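Local coordinates for lipase aflb (Neosartorya fumigata, PDB 6IDY), which probably hydrolyses the ester bonds of lipids, using an alpha/beta-hydrolase-type core, at residues V17-S22 / N103-L108; S38-E43 / L414-L419; P162-P167 / A213-Y218. One frame throughout, in Å; residues are numbered along the deposited sequence.

Contact 1: V17-S22 / N103-L108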
# COMPACT_ATOMS: atom_id res chain seq x y z
N VAL A 17 6.34 -18.31 9.86
CA VAL A 17 6.43 -19.77 9.79
C VAL A 17 5.25 -20.43 10.53
O VAL A 17 4.57 -21.26 9.94
CB VAL A 17 7.82 -20.30 10.27
CG1 VAL A 17 7.78 -21.79 10.61
CG2 VAL A 17 8.89 -20.03 9.22
N SER A 18 5.01 -20.04 11.81
CA SER A 18 3.92 -20.59 12.64
C SER A 18 2.54 -20.31 12.05
O SER A 18 1.71 -21.22 12.00
CB SER A 18 4.02 -20.10 14.08
OG SER A 18 3.56 -18.77 14.23
N ILE A 19 2.29 -19.07 11.57
CA ILE A 19 1.02 -18.70 10.95
C ILE A 19 0.75 -19.56 9.71
O ILE A 19 -0.32 -20.15 9.59
CB ILE A 19 0.93 -17.18 10.64
CG1 ILE A 19 0.92 -16.34 11.93
CG2 ILE A 19 -0.31 -16.86 9.78
CD1 ILE A 19 1.37 -14.92 11.74
N LEU A 20 1.75 -19.67 8.82
CA LEU A 20 1.62 -20.45 7.59
C LEU A 20 1.52 -21.96 7.84
O LEU A 20 0.80 -22.64 7.11
CB LEU A 20 2.72 -20.10 6.58
CG LEU A 20 2.63 -18.67 6.00
CD1 LEU A 20 3.96 -18.19 5.50
CD2 LEU A 20 1.56 -18.56 4.93
N SER A 21 2.21 -22.49 8.88
CA SER A 21 2.14 -23.92 9.24
C SER A 21 0.76 -24.26 9.78
O SER A 21 0.21 -25.31 9.45
CB SER A 21 3.21 -24.28 10.26
OG SER A 21 4.50 -24.00 9.75
N SER A 22 0.18 -23.34 10.60
CA SER A 22 -1.16 -23.48 11.16
C SER A 22 -2.20 -23.44 10.04
O SER A 22 -3.12 -24.26 10.04
CB SER A 22 -1.44 -22.35 12.16
OG SER A 22 -0.52 -22.39 13.23
N ASN A 103 10.10 -12.90 8.79
CA ASN A 103 9.56 -13.92 9.70
C ASN A 103 9.16 -13.35 11.07
O ASN A 103 8.17 -13.81 11.64
CB ASN A 103 10.52 -15.10 9.84
CG ASN A 103 9.95 -16.29 10.58
OD1 ASN A 103 8.89 -16.83 10.25
ND2 ASN A 103 10.66 -16.73 11.61
N GLY A 104 9.90 -12.35 11.55
CA GLY A 104 9.63 -11.71 12.84
C GLY A 104 8.87 -10.40 12.78
O GLY A 104 9.02 -9.58 13.68
N TYR A 105 8.02 -10.21 11.74
CA TYR A 105 7.25 -8.98 11.52
C TYR A 105 6.23 -8.65 12.64
O TYR A 105 6.04 -7.47 12.93
CB TYR A 105 6.56 -8.98 10.13
CG TYR A 105 5.26 -9.77 10.06
CD1 TYR A 105 5.27 -11.16 9.97
CD2 TYR A 105 4.03 -9.13 10.11
CE1 TYR A 105 4.09 -11.90 9.93
CE2 TYR A 105 2.84 -9.86 10.09
CZ TYR A 105 2.87 -11.24 9.99
OH TYR A 105 1.70 -11.95 9.94
N LEU A 106 5.57 -9.68 13.23
CA LEU A 106 4.55 -9.49 14.27
C LEU A 106 5.06 -8.83 15.55
O LEU A 106 4.35 -8.02 16.14
CB LEU A 106 3.84 -10.80 14.62
CG LEU A 106 2.75 -11.30 13.69
CD1 LEU A 106 2.21 -12.60 14.19
CD2 LEU A 106 1.59 -10.31 13.58
N ASN A 107 6.28 -9.18 15.97
CA ASN A 107 6.90 -8.64 17.17
C ASN A 107 7.79 -7.42 16.89
O ASN A 107 8.32 -6.82 17.84
CB ASN A 107 7.66 -9.74 17.93
CG ASN A 107 6.74 -10.82 18.46
OD1 ASN A 107 6.61 -11.90 17.88
ND2 ASN A 107 6.07 -10.54 19.57
N LEU A 108 7.91 -7.02 15.61
CA LEU A 108 8.70 -5.86 15.19
C LEU A 108 8.04 -4.56 15.66
O LEU A 108 6.84 -4.36 15.46
CB LEU A 108 8.88 -5.87 13.65
CG LEU A 108 9.75 -4.76 13.04
CD1 LEU A 108 11.23 -5.11 13.13
CD2 LEU A 108 9.37 -4.53 11.58
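The phenol ring of Y105 and the carboxamide of N103 are the flat groups with which segment 103-108 meets the first turn of helix 16-24. CD1 of I19 comes in obliquely at the phenol end of the ring, 3.5 Å from Y105 OH, the two side chains standing at about a right angle. One face of the ring is occupied from within its own segment: CG of L106 sits 3.7 Å above the plane, displaced toward the rim. From there L106 reaches out to I19, and the two meet tip to tip, CD1 of L106 lying 3.5 Å from CD1 of I19, a tight approach for two methyl carbons. Y105 adopts a chi1 of 81°, which sets its CG between the backbone N and the carbonyl carbon, from where the ring extends to bring its OH end near the helix. The phenol oxygen has its own polar anchor, a hydrogen bond with E421.

The amide of N103 works differently. V17 N donates to N103 OD1 over 3.0 Å, and the donor lies almost in line with the side-chain C=O (171°), so the oxygen is met end-on. V17 belongs to the first turn, where an N-H has no carbonyl one turn earlier in the helix to pair with; N103 supplies that acceptor. V17 CG2 also rests on N103 OD1, at 3.4 Å. V17 O in turn accepts from S21 one turn further along, from both its N-H and its hydroxyl, OG lying 2.7 Å from V17 O and above the carbonyl plane.

A backbone hydrogen bond between N103 and L16 joins the same two parts of the chain. Beyond it, V17 leans on I44 and V45 of helix 31-47, whereas I19, Y105 and L106 all lie against helix 414-424.

Contact 2: S38-E43 / L414-L419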
# COMPACT_ATOMS: atom_id res chain seq x y z
N SER A 38 1.98 -24.42 3.20
CA SER A 38 2.88 -25.51 3.59
C SER A 38 4.22 -25.37 2.87
O SER A 38 5.26 -25.37 3.54
CB SER A 38 2.25 -26.87 3.28
OG SER A 38 3.08 -27.93 3.74
N LEU A 39 4.19 -25.18 1.52
CA LEU A 39 5.37 -25.00 0.67
C LEU A 39 6.22 -23.82 1.14
O LEU A 39 7.44 -23.95 1.24
CB LEU A 39 4.96 -24.82 -0.80
CG LEU A 39 6.09 -24.76 -1.83
CD1 LEU A 39 5.89 -25.78 -2.93
CD2 LEU A 39 6.23 -23.36 -2.42
N ILE A 40 5.57 -22.68 1.46
CA ILE A 40 6.24 -21.47 1.92
C ILE A 40 6.85 -21.67 3.30
O ILE A 40 8.02 -21.34 3.48
CB ILE A 40 5.31 -20.21 1.81
CG1 ILE A 40 5.07 -19.86 0.32
CG2 ILE A 40 5.88 -19.01 2.56
CD1 ILE A 40 4.04 -18.82 0.08
N ALA A 41 6.08 -22.23 4.26
CA ALA A 41 6.56 -22.51 5.63
C ALA A 41 7.78 -23.43 5.61
O ALA A 41 8.74 -23.17 6.34
CB ALA A 41 5.45 -23.10 6.48
N SER A 42 7.77 -24.48 4.75
CA SER A 42 8.88 -25.42 4.63
C SER A 42 10.08 -24.79 3.90
O SER A 42 11.21 -25.05 4.29
CB SER A 42 8.45 -26.73 3.98
OG SER A 42 8.07 -26.55 2.62
N GLU A 43 9.82 -23.94 2.89
CA GLU A 43 10.87 -23.25 2.14
C GLU A 43 11.59 -22.21 3.00
O GLU A 43 12.81 -22.05 2.86
CB GLU A 43 10.33 -22.64 0.83
CG GLU A 43 11.38 -22.08 -0.12
CD GLU A 43 12.57 -22.97 -0.47
OE1 GLU A 43 12.34 -24.13 -0.87
OE2 GLU A 43 13.72 -22.49 -0.33
N LEU A 414 7.13 -9.09 0.85
CA LEU A 414 5.91 -8.64 1.53
C LEU A 414 4.69 -9.52 1.23
O LEU A 414 3.78 -9.60 2.06
CB LEU A 414 5.56 -7.19 1.14
CG LEU A 414 6.55 -6.10 1.51
CD1 LEU A 414 6.12 -4.77 0.91
CD2 LEU A 414 6.75 -6.01 3.03
N LEU A 415 4.68 -10.16 0.05
CA LEU A 415 3.61 -11.05 -0.39
C LEU A 415 3.47 -12.24 0.55
O LEU A 415 2.37 -12.75 0.71
CB LEU A 415 3.87 -11.54 -1.82
CG LEU A 415 3.77 -10.49 -2.92
CD1 LEU A 415 4.24 -11.05 -4.23
CD2 LEU A 415 2.36 -9.93 -3.06
N LEU A 416 4.59 -12.65 1.18
CA LEU A 416 4.62 -13.75 2.14
C LEU A 416 3.89 -13.37 3.42
O LEU A 416 3.16 -14.18 3.98
CB LEU A 416 6.06 -14.19 2.43
CG LEU A 416 6.94 -14.54 1.21
CD1 LEU A 416 8.39 -14.69 1.62
CD2 LEU A 416 6.44 -15.81 0.51
N ILE A 417 4.04 -12.11 3.85
CA ILE A 417 3.33 -11.58 5.02
C ILE A 417 1.84 -11.43 4.67
O ILE A 417 0.98 -11.86 5.44
CB ILE A 417 3.97 -10.25 5.52
CG1 ILE A 417 5.37 -10.51 6.11
CG2 ILE A 417 3.05 -9.56 6.54
CD1 ILE A 417 6.19 -9.25 6.33
N ALA A 418 1.56 -10.86 3.48
CA ALA A 418 0.19 -10.66 3.00
C ALA A 418 -0.59 -11.99 2.99
O ALA A 418 -1.72 -12.02 3.47
CB ALA A 418 0.18 -10.01 1.62
N LEU A 419 0.06 -13.10 2.56
CA LEU A 419 -0.57 -14.42 2.54
C LEU A 419 -0.86 -14.91 3.96
O LEU A 419 -1.98 -15.35 4.22
CB LEU A 419 0.25 -15.46 1.76
CG LEU A 419 -0.42 -16.84 1.64
CD1 LEU A 419 -1.72 -16.77 0.83
CD2 LEU A 419 0.52 -17.86 1.06
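I40 is wedged between L416 and L419, its two methyl-bearing branches sharing the work. The CG2 branch lies 3.8 Å from CD2 of L416, and the longer arm ends in CD1, which contacts the same L416 CD2 at 3.9 Å and CD2 of L419 at 3.8 Å. The isoleucine thus straddles one leucine methyl and presses its tip against another. The two leucines are three residues apart on helix 414-424 and reach the wedge by different routes. L416 places CG anti to its carbonyl carbon (chi1 -54°) and L419 anti to its backbone N (chi1 -176°); their CD2 methyls reach I40 CD1 from two well-separated directions. Each leucine is set at a slant to the isoleucine.

Other helices close round the wedge: I40 also touches L20 of helix 16-24, and T85 and L89 of helix 81-90. All three side chains of the contact are buried and meet through methyl groups alone. Cohesion between helices 31-47 and 414-424 here therefore depends on van der Waals fit and on exclusion of water, without the directional constraint that a polar pair would add.

Contact 3: P162-P167 / A213-Y218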
# COMPACT_ATOMS: atom_id res chain seq x y z
N PRO A 162 5.79 16.77 6.72
CA PRO A 162 5.40 15.45 7.25
C PRO A 162 4.68 14.63 6.17
O PRO A 162 3.84 15.16 5.46
CB PRO A 162 4.47 15.80 8.42
CG PRO A 162 4.77 17.25 8.75
CD PRO A 162 5.06 17.85 7.41
N VAL A 163 5.09 13.37 6.00
CA VAL A 163 4.52 12.47 5.00
C VAL A 163 3.97 11.22 5.70
O VAL A 163 4.72 10.49 6.35
CB VAL A 163 5.50 12.13 3.84
CG1 VAL A 163 4.86 11.15 2.84
CG2 VAL A 163 5.96 13.39 3.12
N ILE A 164 2.65 11.00 5.57
CA ILE A 164 1.99 9.84 6.17
C ILE A 164 2.03 8.70 5.17
O ILE A 164 1.47 8.81 4.08
CB ILE A 164 0.54 10.17 6.63
CG1 ILE A 164 0.53 11.37 7.60
CG2 ILE A 164 -0.12 8.92 7.26
CD1 ILE A 164 -0.77 12.08 7.70
N LEU A 165 2.68 7.60 5.57
CA LEU A 165 2.79 6.39 4.75
C LEU A 165 1.65 5.45 5.11
O LEU A 165 1.58 4.96 6.24
CB LEU A 165 4.16 5.72 4.93
CG LEU A 165 5.40 6.59 4.70
CD1 LEU A 165 6.66 5.80 5.01
CD2 LEU A 165 5.45 7.16 3.27
N VAL A 166 0.71 5.27 4.17
CA VAL A 166 -0.50 4.46 4.35
C VAL A 166 -0.27 3.07 3.72
O VAL A 166 0.09 2.98 2.55
CB VAL A 166 -1.78 5.17 3.82
CG1 VAL A 166 -3.04 4.35 4.10
CG2 VAL A 166 -1.93 6.56 4.44
N PRO A 167 -0.47 1.98 4.49
CA PRO A 167 -0.19 0.64 3.96
C PRO A 167 -1.26 0.10 3.03
O PRO A 167 -2.34 0.68 2.92
CB PRO A 167 -0.11 -0.21 5.23
CG PRO A 167 -1.09 0.44 6.14
CD PRO A 167 -0.90 1.91 5.91
N ALA A 213 -7.92 9.32 8.23
CA ALA A 213 -8.54 10.62 8.55
C ALA A 213 -7.98 11.16 9.86
O ALA A 213 -7.58 12.32 9.91
CB ALA A 213 -10.06 10.48 8.65
N TYR A 214 -7.90 10.31 10.91
CA TYR A 214 -7.34 10.76 12.18
C TYR A 214 -5.85 11.08 12.05
O TYR A 214 -5.44 12.12 12.56
CB TYR A 214 -7.62 9.80 13.34
CG TYR A 214 -7.18 10.36 14.68
CD1 TYR A 214 -8.00 11.24 15.39
CD2 TYR A 214 -5.94 10.05 15.21
CE1 TYR A 214 -7.59 11.78 16.61
CE2 TYR A 214 -5.52 10.60 16.42
CZ TYR A 214 -6.35 11.46 17.12
OH TYR A 214 -5.93 11.99 18.31
N ALA A 215 -5.07 10.21 11.37
CA ALA A 215 -3.62 10.42 11.18
C ALA A 215 -3.36 11.75 10.48
O ALA A 215 -2.47 12.49 10.90
CB ALA A 215 -3.00 9.27 10.39
N ILE A 216 -4.16 12.08 9.45
CA ILE A 216 -4.03 13.35 8.74
C ILE A 216 -4.19 14.53 9.70
O ILE A 216 -3.27 15.34 9.82
CB ILE A 216 -4.97 13.44 7.51
CG1 ILE A 216 -4.53 12.47 6.38
CG2 ILE A 216 -5.00 14.88 6.99
CD1 ILE A 216 -5.61 12.23 5.26
N ASN A 217 -5.34 14.61 10.39
CA ASN A 217 -5.64 15.69 11.32
C ASN A 217 -4.72 15.73 12.53
O ASN A 217 -4.37 16.81 12.99
CB ASN A 217 -7.11 15.67 11.72
CG ASN A 217 -8.02 16.14 10.61
OD1 ASN A 217 -7.61 16.86 9.69
ND2 ASN A 217 -9.28 15.76 10.68
N TYR A 218 -4.25 14.55 12.99
CA TYR A 218 -3.34 14.47 14.13
C TYR A 218 -1.93 14.94 13.76
O TYR A 218 -1.33 15.72 14.51
CB TYR A 218 -3.33 13.06 14.76
CG TYR A 218 -2.31 12.91 15.86
CD1 TYR A 218 -2.61 13.27 17.17
CD2 TYR A 218 -1.03 12.43 15.59
CE1 TYR A 218 -1.65 13.17 18.19
CE2 TYR A 218 -0.07 12.32 16.60
CZ TYR A 218 -0.39 12.69 17.89
OH TYR A 218 0.56 12.56 18.87
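With chi1 at -55°, I164 turns CG1 away from its own carbonyl carbon, and an extended chi2 of 158° carries CD1 out from the strand to the helix backbone at A215 and I216. This methyl lies 3.6 Å from A215 O and equally close to I216 CA, so it settles on the main chain itself. The other branch, CG2, faces the small A215 CB at 4.3 Å. I216 flanks the tip: its CG1, likewise anti to the carbonyl carbon, stands 4.0 Å from I164 CD1.

Helix 205-223 is the connection of a beta-alpha-beta crossover, leading from strand 190-195 to strand 227-232. Those two strands run parallel to strand 161-166 on either side of it, which puts I164 on the central strand of the three, beneath the crossing helix. The arrangement is characteristic of the alpha/beta-hydrolase fold, where the strand corresponding to 227-232 leads to the nucleophile elbow. Along strand 161-166 alternate residues serve the same face: P162 and I164 both touch I219, and V166 packs on V212.

Overall arrangement
Contacts 1 and 2 belong to one helical cluster, their centres about 9 Å apart: helices 16-24 and 31-47 are consecutive in the chain and touch directly, S21 against A41, while Y105 of the loop meets I417 of helix 414-424. Contact 1 lies at the surface and mixes a hydrogen bond with apolar touches; contact 2, buried, is wholly aliphatic. Contact 3 is also buried and apolar but belongs to the central sheet, binding a strand to its crossover helix. Its centre is about 29 Å from that of contact 2, on the opposite side of the chain's centre, although in sequence it is nested within the long loop that contact 2 closes.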